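Prepilin (PDB 3FHV) is the globular part of the type IVb pilin subunit of Salmonella typhi, which probably mediates adhesion by binding CFTR. Local coordinates at residues Thr53-Pro58 with Ser62-Asn67. Residues are numbered along the deposited sequence; the frame is centred on the assembly and turned at random.
Sequences TVSGDP and SATLWN
Ser55 and Thr64 pair midway along an antiparallel hairpin, tied by two nearly straight backbone bonds, Ser55 N to Thr64 O at 3.0 Å and Thr64 N to Ser55 O at 2.9 Å. Two residue pairs nearer the turn, past the non-hydrogen-bonded Gly56 and Ala63, Asp57 and Ser62 pair likewise, Asp57 N reaching Ser62 O at 3.0 Å. The tight side is the apolar one of Val54 and Leu65: the methyl of Ala63 sits against the Pro58 ring, CB to CB 3.6 Å, and Leu65, its CG swung anti to the backbone N (chi1 -160°), brings CD1 to 3.8 Å from Val54 CG2. The other face is polar and looser. There the Trp66 indole presents its NE1 edge to Ser55 OG, which lies near the ring plane; the modelled separation is too short to be trusted. A weak link joins Ser55 OG to Thr64 OG1, and Thr53 CG2 rests near Trp66 CD1. At the open end half the pair holds well: Trp66 N reaches Thr53 O at 2.8 Å, in the carbonyl plane, whereas Thr53 N to Trp66 O is a weak 3.5 Å bond bridged by one water, while another joins Thr53 OG1 to Asn67 O. This hairpin forms one margin of the pilin's antiparallel sheet, strand 62-66 pairing onward with strand 72-78. Helix 36-45 packs against Val54, Ala63 and Leu65, and Leu65 also meets Leu17 of helix 8-25.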
# COMPACT_ATOMS: atom_id res chain seq x y z
N THR A 53 5.65 -11.96 -1.17
CA THR A 53 6.39 -12.70 -2.19
C THR A 53 5.47 -13.15 -3.31
O THR A 53 4.48 -13.86 -3.09
CB THR A 53 7.09 -13.91 -1.56
OG1 THR A 53 8.09 -13.45 -0.65
CG2 THR A 53 7.75 -14.77 -2.64
N VAL A 54 5.82 -12.74 -4.53
CA VAL A 54 5.05 -13.08 -5.72
C VAL A 54 5.83 -14.01 -6.62
O VAL A 54 6.99 -13.75 -6.93
CB VAL A 54 4.71 -11.81 -6.51
CG1 VAL A 54 4.15 -12.17 -7.88
CG2 VAL A 54 3.71 -11.00 -5.73
N SER A 55 5.18 -15.09 -7.03
CA SER A 55 5.82 -16.05 -7.93
C SER A 55 4.79 -16.66 -8.88
O SER A 55 3.80 -16.01 -9.24
CB SER A 55 6.55 -17.14 -7.13
OG SER A 55 5.69 -17.79 -6.22
N GLY A 56 5.02 -17.91 -9.28
CA GLY A 56 4.12 -18.54 -10.22
C GLY A 56 4.42 -17.98 -11.60
O GLY A 56 5.58 -17.92 -11.99
N ASP A 57 3.39 -17.56 -12.33
CA ASP A 57 3.58 -17.01 -13.67
C ASP A 57 2.71 -15.78 -13.93
O ASP A 57 1.70 -15.87 -14.63
CB ASP A 57 3.28 -18.08 -14.72
CG ASP A 57 4.52 -18.55 -15.46
OD1 ASP A 57 4.38 -19.36 -16.40
OD2 ASP A 57 5.63 -18.11 -15.09
N PRO A 58 3.09 -14.62 -13.38
CA PRO A 58 2.29 -13.40 -13.60
C PRO A 58 2.19 -12.98 -15.06
O PRO A 58 1.22 -12.34 -15.46
CB PRO A 58 2.99 -12.36 -12.72
CG PRO A 58 4.40 -12.86 -12.64
CD PRO A 58 4.24 -14.34 -12.49
N SER A 62 -1.09 -16.25 -13.96
CA SER A 62 -1.10 -17.34 -12.99
C SER A 62 -0.13 -17.05 -11.85
O SER A 62 0.59 -17.94 -11.38
CB SER A 62 -0.73 -18.66 -13.67
OG SER A 62 -1.73 -19.07 -14.58
N ALA A 63 -0.11 -15.80 -11.40
CA ALA A 63 0.76 -15.40 -10.31
C ALA A 63 0.20 -15.90 -8.99
O ALA A 63 -1.02 -15.91 -8.77
CB ALA A 63 0.88 -13.89 -10.28
N THR A 64 1.10 -16.33 -8.10
CA THR A 64 0.72 -16.81 -6.79
C THR A 64 1.37 -15.94 -5.71
O THR A 64 2.41 -15.30 -5.95
CB THR A 64 1.11 -18.28 -6.59
OG1 THR A 64 2.46 -18.48 -7.04
CG2 THR A 64 0.18 -19.17 -7.38
N LEU A 65 0.77 -15.92 -4.53
CA LEU A 65 1.24 -15.10 -3.42
C LEU A 65 1.71 -15.98 -2.27
O LEU A 65 1.12 -17.02 -2.00
CB LEU A 65 0.08 -14.21 -2.96
CG LEU A 65 0.38 -12.96 -2.16
CD1 LEU A 65 1.32 -12.05 -2.94
CD2 LEU A 65 -0.94 -12.25 -1.87
N TRP A 66 2.79 -15.57 -1.61
CA TRP A 66 3.34 -16.35 -0.51
C TRP A 66 3.52 -15.47 0.72
O TRP A 66 3.72 -14.26 0.59
CB TRP A 66 4.67 -16.99 -0.91
CG TRP A 66 4.58 -17.87 -2.12
CD1 TRP A 66 5.03 -17.58 -3.37
CD2 TRP A 66 4.00 -19.18 -2.18
NE1 TRP A 66 4.76 -18.64 -4.22
CE2 TRP A 66 4.13 -19.63 -3.51
CE3 TRP A 66 3.39 -20.01 -1.24
CZ2 TRP A 66 3.67 -20.87 -3.92
CZ3 TRP A 66 2.93 -21.25 -1.66
CH2 TRP A 66 3.08 -21.67 -2.98
N ASN A 67 3.47 -16.06 1.90
CA ASN A 67 3.81 -15.33 3.11
C ASN A 67 5.29 -15.46 3.42
O ASN A 67 6.05 -16.12 2.70
CB ASN A 67 2.96 -15.78 4.31
CG ASN A 67 3.11 -17.27 4.64
OD1 ASN A 67 4.19 -17.84 4.55
ND2 ASN A 67 2.00 -17.88 5.07
O HOH W 1 8.16 -15.27 1.27
O HOH W 2 5.77 -12.61 1.88